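PDB 3PPE: cadherin-5 from Gallus gallus, which mediates calcium-dependent, mainly homophilic adhesion between endothelial cells and helps couple actin fibres to their junctions, here seen as its two outermost extracellular cadherin domains. Local coordinates for residues 7-12 with 59-64; 22-27 with 53-58; 36-41 with 72-77; 66-71 with 91-96. One frame throughout, in Å; residues are numbered along the deposited sequence. Where two conformers were deposited one is given.

Interaction 1 of 4, residues 7-12 with 59-64. With CA (calcium ion), chain C; CA (calcium ion), chain E.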
loop_
_atom_site.group_PDB
_atom_site.type_symbol
_atom_site.label_atom_id
_atom_site.label_comp_id
_atom_site.label_asym_id
_atom_site.label_seq_id
_atom_site.Cartn_x
_atom_site.Cartn_y
_atom_site.Cartn_z
ATOM N N MET A 7 2.774 7.714 5.218
ATOM C CA MET A 7 2.166 6.794 4.265
ATOM C C MET A 7 2.866 7.068 2.941
ATOM O O MET A 7 3.416 8.148 2.740
ATOM C CB MET A 7 0.658 7.053 4.126
ATOM C CG MET A 7 -0.128 6.877 5.433
ATOM S SD MET A 7 -1.881 6.958 5.166
ATOM C CE MET A 7 -2.445 6.850 6.864
ATOM N N HIS A 8 2.853 6.083 2.045
ATOM C CA HIS A 8 3.540 6.194 0.754
ATOM C C HIS A 8 2.599 5.697 -0.285
ATOM O O HIS A 8 1.948 4.676 -0.118
ATOM C CB HIS A 8 4.845 5.357 0.708
ATOM C CG HIS A 8 5.786 5.694 1.804
ATOM N ND1 HIS A 8 5.667 5.151 3.071
ATOM C CD2 HIS A 8 6.808 6.584 1.864
ATOM C CE1 HIS A 8 6.587 5.679 3.863
ATOM N NE2 HIS A 8 7.290 6.552 3.155
ATOM N N ILE A 9 2.533 6.461 -1.353
ATOM C CA ILE A 9 1.765 6.085 -2.537
ATOM C C ILE A 9 2.568 6.442 -3.793
ATOM O O ILE A 9 3.146 7.510 -3.900
ATOM C CB ILE A 9 0.348 6.723 -2.566
ATOM C CG1 ILE A 9 -0.366 6.390 -3.888
ATOM C CG2 ILE A 9 0.395 8.244 -2.274
ATOM C CD1 ILE A 9 -1.866 6.649 -3.905
ATOM N N ARG A 10 2.620 5.498 -4.724
ATOM C CA ARG A 10 3.339 5.654 -5.975
ATOM C C ARG A 10 2.703 6.709 -6.862
ATOM O O ARG A 10 1.480 6.796 -6.947
ATOM C CB ARG A 10 3.368 4.284 -6.675
ATOM C CG ARG A 10 4.558 4.079 -7.610
ATOM C CD ARG A 10 4.614 2.653 -8.192
ATOM N NE ARG A 10 3.595 2.391 -9.220
ATOM C CZ ARG A 10 2.535 1.581 -9.094
ATOM N NH1 ARG A 10 2.295 0.921 -7.954
ATOM N NH2 ARG A 10 1.693 1.436 -10.123
ATOM N N GLU A 11 3.514 7.530 -7.543
ATOM C CA GLU A 11 2.958 8.482 -8.496
ATOM C C GLU A 11 2.567 7.786 -9.775
ATOM O O GLU A 11 3.053 6.688 -10.066
ATOM C CB GLU A 11 3.957 9.606 -8.816
ATOM C CG GLU A 11 5.234 9.071 -9.488
ATOM C CD GLU A 11 6.051 10.145 -10.190
ATOM O OE1 GLU A 11 5.476 11.167 -10.640
ATOM O OE2 GLU A 11 7.275 9.950 -10.297
ATOM N N GLU A 12 1.670 8.436 -10.528
ATOM C CA GLU A 12 1.329 8.041 -11.923
ATOM C C GLU A 12 0.689 6.639 -12.047
ATOM O O GLU A 12 0.881 5.925 -13.029
ATOM C CB GLU A 12 2.570 8.143 -12.842
ATOM C CG GLU A 12 3.377 9.442 -12.712
ATOM C CD GLU A 12 2.680 10.699 -13.229
ATOM O OE1 GLU A 12 3.357 11.748 -13.260
ATOM O OE2 GLU A 12 1.485 10.705 -13.588
ATOM N N GLU A 59 -7.216 10.927 -7.195
ATOM C CA GLU A 59 -6.577 11.410 -8.404
ATOM C C GLU A 59 -5.279 10.669 -8.559
ATOM O O GLU A 59 -4.680 10.217 -7.576
ATOM C CB GLU A 59 -6.210 12.890 -8.307
ATOM C CG GLU A 59 -7.383 13.797 -8.184
ATOM C CD GLU A 59 -6.976 15.229 -8.167
ATOM O OE1 GLU A 59 -7.870 16.051 -7.926
ATOM O OE2 GLU A 59 -5.785 15.535 -8.384
ATOM N N ARG A 60 -4.843 10.560 -9.808
ATOM C CA ARG A 60 -3.481 10.156 -10.115
ATOM C C ARG A 60 -2.555 11.295 -9.690
ATOM O O ARG A 60 -2.886 12.482 -9.858
ATOM C CB ARG A 60 -3.314 9.903 -11.604
ATOM C CG ARG A 60 -3.999 8.653 -12.075
ATOM C CD ARG A 60 -3.719 8.447 -13.548
ATOM N NE ARG A 60 -2.270 8.457 -13.783
ATOM C CZ ARG A 60 -1.581 9.442 -14.356
ATOM N NH1 ARG A 60 -2.176 10.552 -14.806
ATOM N NH2 ARG A 60 -0.279 9.303 -14.498
ATOM N N LEU A 61 -1.411 10.920 -9.133
ATOM C CA LEU A 61 -0.479 11.867 -8.561
ATOM C C LEU A 61 0.833 12.005 -9.391
ATOM O O LEU A 61 1.324 11.046 -9.966
ATOM C CB LEU A 61 -0.139 11.428 -7.124
ATOM C CG LEU A 61 -1.335 11.262 -6.170
ATOM C CD1 LEU A 61 -0.895 10.567 -4.879
ATOM C CD2 LEU A 61 -2.008 12.624 -5.916
ATOM N N ASP A 62 1.396 13.196 -9.402
ATOM C CA ASP A 62 2.657 13.426 -10.075
ATOM C C ASP A 62 3.611 13.940 -9.036
ATOM O O ASP A 62 3.455 15.059 -8.578
ATOM C CB ASP A 62 2.443 14.476 -11.166
ATOM C CG ASP A 62 3.712 14.789 -11.956
ATOM O OD1 ASP A 62 4.776 14.152 -11.750
ATOM O OD2 ASP A 62 3.616 15.688 -12.795
ATOM N N ARG A 63 4.592 13.130 -8.643
ATOM C CA ARG A 63 5.611 13.580 -7.672
ATOM C C ARG A 63 6.334 14.866 -8.122
ATOM O O ARG A 63 6.736 15.693 -7.294
ATOM C CB ARG A 63 6.629 12.460 -7.388
ATOM C CG ARG A 63 7.494 12.688 -6.160
ATOM C CD ARG A 63 8.845 11.975 -6.337
ATOM N NE ARG A 63 9.620 12.604 -7.436
ATOM C CZ ARG A 63 10.377 13.695 -7.272
ATOM N NH1 ARG A 63 10.462 14.262 -6.092
ATOM N NH2 ARG A 63 11.001 14.251 -8.301
ATOM N N GLU A 64 6.468 15.051 -9.421
ATOM C CA GLU A 64 7.163 16.236 -9.932
ATOM C C GLU A 64 6.338 17.528 -9.806
ATOM O O GLU A 64 6.881 18.620 -9.920
ATOM C CB GLU A 64 7.627 16.023 -11.382
ATOM C CG GLU A 64 8.879 15.144 -11.498
ATOM C CD GLU A 64 8.651 13.679 -11.224
ATOM O OE1 GLU A 64 7.756 13.044 -11.844
ATOM O OE2 GLU A 64 9.397 13.117 -10.393
HETATM CA CA CA C . 5.732 12.316 -12.680
HETATM CA CA CA E . 9.204 10.778 -11.319
HETATM O O HOH W 1 -0.704 7.919 -8.524
HETATM O O HOH W 2 6.441 13.556 -14.686
#
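The guanidinium group of R60 has the backbone O of E12 at its edge, in plane, while the E12 carboxylate reaches NH2 obliquely, its own plane turned 27° from the guanidinium. This is a salt bridge, although E12 OE2 is modelled 2.4 Å from R60 NH2, a length too short to be taken literally. The remaining flat groups are carboxylates gathered round two of the three calcium ions of the interdomain site between EC1 and EC2, which usually rigidify such junctions. E11 spans both ions: with CG held between the backbone N and the carbonyl carbon (chi1 63°) and the chain extended beyond it, OE1 lies 2.4 Å from calcium of chain C and OE2 2.3 Å from calcium of chain E. E64, its side chain crossing that of E11 at about a right angle, puts OE1 on both metals, 2.3 Å from the first and 2.7 Å from the second, and adds OE2 to the second. E12 OE1, D62 OD1 and a water also bind the first ion; D99 completes it, while D96, I97, D99 and D132 complete the second. Backbone bonds set these ligands: R63 N donates to E11 OE1 at 2.9 Å from above the carboxylate plane, and E64 N closes an Asx turn on D62 OD1. R63 also salt-bridges E64 and, outside the segments, D96. Just past strand 6-10, E12 N donates to L61 O at 2.7 Å in the carbonyl plane. Beneath the charged shell, I9 CG2 touches L61 CD1 at 3.7 Å, the two side chains roughly perpendicular.

Interaction 2 of 4, residues 22-27 with 53-58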
loop_
_atom_site.group_PDB
_atom_site.type_symbol
_atom_site.label_atom_id
_atom_site.label_comp_id
_atom_site.label_asym_id
_atom_site.label_seq_id
_atom_site.Cartn_x
_atom_site.Cartn_y
_atom_site.Cartn_z
ATOM N N GLY A 22 -2.868 4.075 2.521
ATOM C CA GLY A 22 -2.360 3.540 3.778
ATOM C C GLY A 22 -3.476 3.487 4.805
ATOM O O GLY A 22 -4.653 3.644 4.450
ATOM N N LYS A 23 -3.131 3.281 6.073
ATOM C CA LYS A 23 -4.180 3.107 7.078
ATOM C C LYS A 23 -3.851 3.784 8.377
ATOM O O LYS A 23 -2.762 3.634 8.889
ATOM C CB LYS A 23 -4.493 1.604 7.285
ATOM C CG LYS A 23 -5.711 1.322 8.175
ATOM C CD LYS A 23 -5.692 -0.117 8.689
ATOM C CE LYS A 23 -6.703 -0.334 9.844
ATOM N NZ LYS A 23 -6.612 0.551 11.109
ATOM N N LEU A 24 -4.808 4.533 8.908
ATOM C CA LEU A 24 -4.682 5.109 10.236
ATOM C C LEU A 24 -5.074 4.099 11.289
ATOM O O LEU A 24 -5.986 3.318 11.062
ATOM C CB LEU A 24 -5.618 6.322 10.365
ATOM C CG LEU A 24 -5.308 7.537 9.471
ATOM C CD1 LEU A 24 -6.484 8.529 9.611
ATOM C CD2 LEU A 24 -3.984 8.153 9.930
ATOM N N THR A 25 -4.409 4.133 12.445
ATOM C CA THR A 25 -4.849 3.326 13.593
ATOM C C THR A 25 -4.774 4.109 14.903
ATOM O O THR A 25 -3.709 4.546 15.296
ATOM C CB THR A 25 -4.039 2.011 13.737
ATOM O OG1 THR A 25 -4.075 1.269 12.512
ATOM C CG2 THR A 25 -4.620 1.126 14.875
ATOM N N SER A 26 -5.919 4.279 15.563
ATOM C CA SER A 26 -5.986 4.744 16.956
ATOM C C SER A 26 -6.375 3.570 17.812
ATOM O O SER A 26 -7.179 2.756 17.392
ATOM C CB SER A 26 -7.077 5.791 17.133
ATOM O OG SER A 26 -7.477 5.876 18.502
ATOM N N SER A 27 -5.804 3.484 19.009
ATOM C CA SER A 27 -6.141 2.404 19.943
ATOM C C SER A 27 -7.492 2.565 20.624
ATOM O O SER A 27 -7.712 1.606 21.365
ATOM C CB SER A 27 -5.014 2.254 20.958
ATOM O OG SER A 27 -5.053 3.319 21.888
ATOM N N GLY A 53 -9.952 3.143 8.914
ATOM C CA GLY A 53 -8.917 4.161 8.917
ATOM C C GLY A 53 -8.144 4.207 7.614
ATOM O O GLY A 53 -7.140 4.909 7.502
ATOM N N ASP A 54 -8.615 3.454 6.625
ATOM C CA ASP A 54 -7.956 3.402 5.306
ATOM C C ASP A 54 -8.155 4.704 4.544
ATOM O O ASP A 54 -9.255 5.275 4.550
ATOM C CB ASP A 54 -8.474 2.239 4.449
ATOM C CG ASP A 54 -8.042 0.886 4.967
ATOM O OD1 ASP A 54 -8.898 0.249 5.573
ATOM O OD2 ASP A 54 -6.871 0.447 4.804
ATOM N N ILE A 55 -7.074 5.172 3.936
ATOM C CA ILE A 55 -7.060 6.393 3.149
ATOM C C ILE A 55 -6.803 5.973 1.729
ATOM O O ILE A 55 -5.968 5.093 1.473
ATOM C CB ILE A 55 -5.967 7.387 3.635
ATOM C CG1 ILE A 55 -6.287 7.825 5.070
ATOM C CG2 ILE A 55 -5.859 8.614 2.677
ATOM C CD1 ILE A 55 -5.326 8.878 5.609
ATOM N N TYR A 56 -7.591 6.542 0.830
ATOM C CA TYR A 56 -7.461 6.311 -0.601
ATOM C C TYR A 56 -7.214 7.618 -1.309
ATOM O O TYR A 56 -7.627 8.667 -0.814
ATOM C CB TYR A 56 -8.739 5.664 -1.147
ATOM C CG TYR A 56 -8.797 4.174 -0.930
ATOM C CD1 TYR A 56 -9.169 3.648 0.293
ATOM C CD2 TYR A 56 -8.518 3.292 -1.964
ATOM C CE1 TYR A 56 -9.224 2.276 0.498
ATOM C CE2 TYR A 56 -8.581 1.921 -1.773
ATOM C CZ TYR A 56 -8.915 1.423 -0.549
ATOM O OH TYR A 56 -8.986 0.050 -0.376
ATOM N N ALA A 57 -6.546 7.542 -2.459
ATOM C CA ALA A 57 -6.326 8.688 -3.336
ATOM C C ALA A 57 -7.304 8.631 -4.505
ATOM O O ALA A 57 -7.489 7.575 -5.119
ATOM C CB ALA A 57 -4.854 8.670 -3.896
ATOM N N PHE A 58 -7.863 9.792 -4.844
ATOM C CA PHE A 58 -8.940 9.898 -5.845
ATOM C C PHE A 58 -8.519 10.651 -7.110
ATOM O O PHE A 58 -9.347 10.967 -7.962
ATOM C CB PHE A 58 -10.211 10.493 -5.216
ATOM C CG PHE A 58 -10.937 9.513 -4.354
ATOM C CD1 PHE A 58 -10.446 9.179 -3.096
ATOM C CD2 PHE A 58 -12.082 8.873 -4.808
ATOM C CE1 PHE A 58 -11.095 8.238 -2.304
ATOM C CE2 PHE A 58 -12.735 7.939 -4.005
ATOM C CZ PHE A 58 -12.239 7.623 -2.756
#
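G53 and I55, with the most surface buried here, pair with G22 near the end of strand 19-23 and with L24 just after it; strands 19-23 and 54-57 are neighbours in the antiparallel three-stranded sheet of EC1. I55 N donates to G22 O at 2.9 Å, almost straight with an N-H...O angle of 172°, and G22 N returns a weak bond to I55 O. Two residues on, L24 N meets G53 O at 2.7 Å, the donor lying above the carbonyl plane. G53 adopts backbone angles that call for glycine, and a CB there would clash with L24 O. Side chains add an apolar touch, L24 CG to I55 CD1 at 4.1 Å; L24 also packs on W4 of the second subunit, as part of the domain-swapped dimer interface. K23 runs extended and bends only at its last torsion (chi4 -56°), which turns NZ back to donate to L24 O at 2.8 Å and to T25 OG1; D52 O accepts as well. The flank of the chain, at CB, passes 3.6 Å from D54 OD2. Replacing K23 by alanine would remove NZ and probably leave L24 O, T25 OG1 and D52 O without their shared donor, the chain after strand 19-23 less tied to the 52-53 region. With NZ 6.0 Å from D54 OD1, the ammonium is held by neutral oxygens, so joining these strands falls chiefly to backbone bonds.

Interaction 3 of 4, residues 36-41 with 72-77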
loop_
_atom_site.group_PDB
_atom_site.type_symbol
_atom_site.label_atom_id
_atom_site.label_comp_id
_atom_site.label_asym_id
_atom_site.label_seq_id
_atom_site.Cartn_x
_atom_site.Cartn_y
_atom_site.Cartn_z
ATOM N N ILE A 36 -11.118 11.066 10.996
ATOM C CA ILE A 36 -11.340 12.315 10.256
ATOM C C ILE A 36 -9.962 12.860 9.917
ATOM O O ILE A 36 -9.029 12.753 10.729
ATOM C CB ILE A 36 -12.105 13.363 11.103
ATOM C CG1 ILE A 36 -13.427 12.785 11.643
ATOM C CG2 ILE A 36 -12.424 14.608 10.290
ATOM C CD1 ILE A 36 -14.417 12.299 10.539
ATOM N N ILE A 37 -9.805 13.398 8.710
ATOM C CA ILE A 37 -8.535 14.035 8.328
ATOM C C ILE A 37 -8.702 15.479 7.887
ATOM O O ILE A 37 -9.768 15.863 7.442
ATOM C CB ILE A 37 -7.762 13.208 7.223
ATOM C CG1 ILE A 37 -8.648 12.997 5.975
ATOM C CG2 ILE A 37 -7.334 11.871 7.786
ATOM C CD1 ILE A 37 -7.896 12.313 4.727
ATOM N N GLU A 38 -7.617 16.266 8.010
ATOM C CA GLU A 38 -7.554 17.616 7.539
ATOM C C GLU A 38 -6.164 17.768 6.961
ATOM O O GLU A 38 -5.333 16.894 7.144
ATOM C CB GLU A 38 -7.723 18.608 8.701
ATOM C CG GLU A 38 -6.553 18.622 9.645
ATOM C CD GLU A 38 -6.666 19.659 10.780
ATOM O OE1 GLU A 38 -6.489 20.869 10.532
ATOM O OE2 GLU A 38 -6.884 19.240 11.929
ATOM N N GLY A 39 -5.922 18.872 6.261
ATOM C CA GLY A 39 -4.578 19.225 5.807
ATOM C C GLY A 39 -4.525 19.218 4.287
ATOM O O GLY A 39 -5.564 19.381 3.618
ATOM N N GLU A 40 -3.327 18.996 3.731
ATOM C CA GLU A 40 -3.098 19.215 2.290
ATOM C C GLU A 40 -3.819 18.191 1.413
ATOM O O GLU A 40 -3.506 17.001 1.462
ATOM C CB GLU A 40 -1.591 19.228 1.965
ATOM C CG GLU A 40 -0.840 20.402 2.596
ATOM C CD GLU A 40 0.627 20.424 2.127
ATOM O OE1 GLU A 40 0.990 21.342 1.354
ATOM O OE2 GLU A 40 1.367 19.494 2.472
ATOM N N SER A 41 -4.790 18.687 0.640
ATOM C CA SER A 41 -5.688 17.876 -0.206
ATOM C C SER A 41 -6.441 16.806 0.581
ATOM O O SER A 41 -6.883 15.822 -0.004
ATOM C CB SER A 41 -4.896 17.252 -1.395
ATOM O OG SER A 41 -4.319 18.293 -2.176
ATOM N N THR A 72 -3.373 15.825 9.106
ATOM C CA THR A 72 -3.553 15.589 10.530
ATOM C C THR A 72 -4.748 14.682 10.698
ATOM O O THR A 72 -5.784 14.897 10.078
ATOM C CB THR A 72 -3.756 16.902 11.325
ATOM O OG1 THR A 72 -2.594 17.710 11.156
ATOM C CG2 THR A 72 -3.918 16.628 12.821
ATOM N N ALA A 73 -4.565 13.649 11.514
ATOM C CA ALA A 73 -5.598 12.674 11.767
ATOM C C ALA A 73 -6.301 12.944 13.102
ATOM O O ALA A 73 -5.679 13.385 14.063
ATOM C CB ALA A 73 -4.988 11.259 11.728
ATOM N N HIS A 74 -7.602 12.673 13.145
ATOM C CA HIS A 74 -8.341 12.653 14.403
ATOM C C HIS A 74 -9.132 11.358 14.559
ATOM O O HIS A 74 -9.093 10.488 13.688
ATOM C CB HIS A 74 -9.280 13.856 14.492
ATOM C CG HIS A 74 -8.679 15.131 13.984
ATOM N ND1 HIS A 74 -8.520 16.247 14.777
ATOM C CD2 HIS A 74 -8.198 15.466 12.762
ATOM C CE1 HIS A 74 -7.968 17.215 14.066
ATOM N NE2 HIS A 74 -7.763 16.767 12.841
ATOM N N ILE A 75 -9.846 11.236 15.672
ATOM C CA ILE A 75 -10.861 10.201 15.822
ATOM C C ILE A 75 -12.008 10.678 16.706
ATOM O O ILE A 75 -11.802 11.047 17.862
ATOM C CB ILE A 75 -10.267 8.911 16.419
ATOM C CG1 ILE A 75 -11.295 7.778 16.368
ATOM C CG2 ILE A 75 -9.801 9.150 17.846
ATOM C CD1 ILE A 75 -10.712 6.410 16.650
ATOM N N ILE A 76 -13.217 10.667 16.155
ATOM C CA ILE A 76 -14.312 11.466 16.693
ATOM C C ILE A 76 -15.510 10.591 17.050
ATOM O O ILE A 76 -15.913 9.728 16.270
ATOM C CB ILE A 76 -14.760 12.553 15.700
ATOM C CG1 ILE A 76 -13.582 13.456 15.330
ATOM C CG2 ILE A 76 -15.902 13.371 16.285
ATOM C CD1 ILE A 76 -12.951 14.153 16.516
ATOM N N ASP A 77 -16.073 10.820 18.231
ATOM C CA ASP A 77 -17.351 10.222 18.599
ATOM C C ASP A 77 -18.501 10.854 17.824
ATOM O O ASP A 77 -18.856 12.011 18.054
ATOM C CB ASP A 77 -17.593 10.360 20.104
ATOM C CG ASP A 77 -18.663 9.412 20.612
ATOM O OD1 ASP A 77 -18.512 8.891 21.736
ATOM O OD2 ASP A 77 -19.655 9.192 19.886
#
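I36 O is gripped from strand 68-77 by the backbone of H74, whose N donates to it at 2.8 Å, nearly along the C=O axis. The same oxygen takes a CA-H...O contact from A73 and lies at the edge of the H74 ring, in its plane, 3.5 Å from CD2. Two residues further, E38 and T72 form a regular antiparallel hydrogen-bonded pair: E38 N donates to T72 O at 3.1 Å and T72 N to E38 O at 3.0 Å. This joins edge strand 33-39 to its neighbour in the four-stranded sheet of EC1. Over the pair, E38 places CG between its backbone N and carbonyl carbon (chi1 69°), which lays CG 3.7 Å from T72 CB and sends the extended carboxylate on to H74. There H74 NE2 donates to E38 OE2 at 2.8 Å on the anti lone pair, the ring and carboxylate planes only 15° apart, though the N-H...O angle is bent to 131°. I36 CG1 meets I76 CG1 at 3.8 Å, the side chains crossing at about a right angle. On the other face lie I37 and A73, the latter packing on W2 of the second subunit. A leucine at H74 would remove NE2 and would probably leave the E38 carboxylate without its mate across the strands, able to swing away. The nearly coplanar His-carboxylate bond requires a proton on NE2, and the glutamate's charge is likely to stabilise a doubly protonated imidazole.

Interaction 4 of 4, residues 66-71 with 91-96. With CA (calcium ion), chain E.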
loop_
_atom_site.group_PDB
_atom_site.type_symbol
_atom_site.label_atom_id
_atom_site.label_comp_id
_atom_site.label_asym_id
_atom_site.label_seq_id
_atom_site.Cartn_x
_atom_site.Cartn_y
_atom_site.Cartn_z
ATOM N N LYS A 66 3.900 17.706 -6.911
ATOM C CA LYS A 66 3.937 17.804 -5.438
ATOM C C LYS A 66 4.413 16.493 -4.869
ATOM O O LYS A 66 3.879 15.450 -5.211
ATOM C CB LYS A 66 2.555 18.146 -4.886
ATOM C CG LYS A 66 2.580 18.439 -3.372
ATOM C CD LYS A 66 1.394 19.295 -2.984
ATOM C CE LYS A 66 1.246 19.343 -1.467
ATOM N NZ LYS A 66 2.364 20.065 -0.785
ATOM N N ALA A 67 5.432 16.519 -4.033
ATOM C CA ALA A 67 6.114 15.269 -3.681
ATOM C C ALA A 67 5.638 14.671 -2.355
ATOM O O ALA A 67 5.934 13.503 -2.031
ATOM C CB ALA A 67 7.609 15.494 -3.664
ATOM N N GLU A 68 4.934 15.472 -1.566
ATOM C CA GLU A 68 4.397 14.991 -0.283
ATOM C C GLU A 68 3.302 15.937 0.229
ATOM O O GLU A 68 3.194 17.067 -0.244
ATOM C CB GLU A 68 5.509 14.786 0.763
ATOM C CG GLU A 68 6.135 16.066 1.220
ATOM C CD GLU A 68 7.244 15.854 2.253
ATOM O OE1 GLU A 68 8.155 15.017 2.000
ATOM O OE2 GLU A 68 7.233 16.556 3.290
ATOM N N TYR A 69 2.482 15.428 1.157
ATOM C CA TYR A 69 1.298 16.107 1.675
ATOM C C TYR A 69 1.287 15.936 3.203
ATOM O O TYR A 69 1.390 14.826 3.688
ATOM C CB TYR A 69 0.007 15.502 1.106
ATOM C CG TYR A 69 -0.145 15.602 -0.411
ATOM C CD1 TYR A 69 0.478 14.679 -1.272
ATOM C CD2 TYR A 69 -0.905 16.614 -0.980
ATOM C CE1 TYR A 69 0.342 14.795 -2.699
ATOM C CE2 TYR A 69 -1.051 16.717 -2.357
ATOM C CZ TYR A 69 -0.430 15.810 -3.209
ATOM O OH TYR A 69 -0.586 15.941 -4.591
ATOM N N GLU A 70 1.154 17.053 3.914
ATOM C CA GLU A 70 1.070 17.116 5.372
ATOM C C GLU A 70 -0.396 17.068 5.796
ATOM O O GLU A 70 -1.193 17.931 5.422
ATOM C CB GLU A 70 1.744 18.421 5.878
ATOM C CG GLU A 70 3.211 18.529 5.411
ATOM C CD GLU A 70 4.051 19.575 6.140
ATOM O OE1 GLU A 70 3.504 20.656 6.445
ATOM O OE2 GLU A 70 5.275 19.310 6.403
ATOM N N LEU A 71 -0.760 16.039 6.543
ATOM C CA LEU A 71 -2.129 15.932 7.013
ATOM C C LEU A 71 -2.174 15.718 8.529
ATOM O O LEU A 71 -1.148 15.457 9.157
ATOM C CB LEU A 71 -2.862 14.791 6.290
ATOM C CG LEU A 71 -3.372 14.975 4.844
ATOM C CD1 LEU A 71 -2.224 14.874 3.809
ATOM C CD2 LEU A 71 -4.345 13.858 4.577
ATOM N N ILE A 91 2.638 12.485 7.226
ATOM C CA ILE A 91 2.914 12.902 5.854
ATOM C C ILE A 91 2.590 11.746 4.926
ATOM O O ILE A 91 2.942 10.601 5.199
ATOM C CB ILE A 91 4.392 13.396 5.699
ATOM C CG1 ILE A 91 4.556 14.740 6.442
ATOM C CG2 ILE A 91 4.797 13.492 4.211
ATOM C CD1 ILE A 91 6.054 15.268 6.660
ATOM N N ILE A 92 1.862 12.058 3.859
ATOM C CA ILE A 92 1.683 11.137 2.754
ATOM C C ILE A 92 2.792 11.493 1.743
ATOM O O ILE A 92 2.800 12.592 1.193
ATOM C CB ILE A 92 0.260 11.269 2.099
ATOM C CG1 ILE A 92 -0.867 10.821 3.077
ATOM C CG2 ILE A 92 0.229 10.385 0.837
ATOM C CD1 ILE A 92 -2.287 11.145 2.555
ATOM N N LYS A 93 3.710 10.559 1.520
ATOM C CA LYS A 93 4.865 10.743 0.600
ATOM C C LYS A 93 4.509 10.150 -0.743
ATOM O O LYS A 93 3.990 9.046 -0.789
ATOM C CB LYS A 93 6.066 9.961 1.143
ATOM C CG LYS A 93 6.653 10.550 2.416
ATOM C CD LYS A 93 7.819 11.493 2.099
ATOM C CE LYS A 93 8.347 12.192 3.370
ATOM N NZ LYS A 93 9.370 13.221 2.996
ATOM N N VAL A 94 4.776 10.871 -1.840
ATOM C CA VAL A 94 4.519 10.327 -3.200
ATOM C C VAL A 94 5.840 9.708 -3.657
ATOM O O VAL A 94 6.836 10.422 -3.798
ATOM C CB VAL A 94 4.039 11.423 -4.205
ATOM C CG1 VAL A 94 3.678 10.825 -5.624
ATOM C CG2 VAL A 94 2.799 12.198 -3.620
ATOM N N SER A 95 5.831 8.406 -3.899
ATOM C CA SER A 95 7.025 7.626 -4.265
ATOM C C SER A 95 7.303 7.808 -5.747
ATOM O O SER A 95 6.414 7.697 -6.562
ATOM C CB SER A 95 6.799 6.131 -3.990
ATOM O OG SER A 95 6.355 5.956 -2.653
ATOM N N ASP A 96 8.561 8.086 -6.073
ATOM C CA ASP A 96 8.996 8.424 -7.422
ATOM C C ASP A 96 9.012 7.232 -8.378
ATOM O O ASP A 96 9.549 6.185 -8.048
ATOM C CB ASP A 96 10.433 8.981 -7.333
ATOM C CG ASP A 96 10.885 9.649 -8.619
ATOM O OD1 ASP A 96 12.028 9.380 -9.058
ATOM O OD2 ASP A 96 10.121 10.450 -9.200
HETATM CA CA CA E . 9.204 10.778 -11.319
HETATM O O HOH W 3 8.181 11.988 -2.183
#
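The hairpin of strands 68-77 and 82-95, in the four-stranded sheet of EC1, has its open end here, where the second strand runs into the interdomain calcium site. Y69 and I92 form an antiparallel hydrogen-bonded pair: Y69 N donates to I92 O at 2.9 Å and I92 N to Y69 O at 2.8 Å. The pairing is continued by V94 N to A67 O at 2.9 Å. On the face of Y69 and I92, V94 CG2 comes to the edge of the tyrosine ring, near its plane, 3.7 Å from CE1. K66 CG covers one ring face, offset toward the rim, while K66 NZ salt-bridges E40 outside the segments. L71 CD1 abuts I92 CD1 at 3.9 Å, and F46 stands edge-to-face with Y69. The opposite face carries E68, E70, I91 and K93. There K93 bends at chi2 (-94°) to bring NZ to E68 OE1, the two chains lying side by side; the modelled 2.4 Å between K93 NZ and E68 OE1 is doubtful as a length, though the salt bridge stands. I91 CG2 leans on E68 CB at 3.8 Å. Past the paired part, D96 OD2 binds calcium of chain E at 2.3 Å. The two faces thus differ in chemistry: apolar contacts fill one, the other mixes the E68-K93 charge pair with the aliphatic I91, and the strand's exit hands a carboxylate to the metal.

All four contacts lie in EC1, and their chemistry follows their place. Interactions 3 and 4 share strand 68-77 and tie it to opposite neighbours in one sheet, with E40 bonding across to K66 and E70. Interaction 2 belongs to the facing three-stranded sheet; its L24 and I55 pack on I37 of interaction 3, while M7 and I9 of interaction 1 reach it from strand 6-10. Metal bonds govern interaction 1, whereas interaction 4, like 2 and 3, is joined by backbone bonds and only its D96 reaches the metal. None is wholly core: each pairs buried apolar residues with polar groups nearer the surface. Interactions 1, 2 and 3 also touch the second subunit.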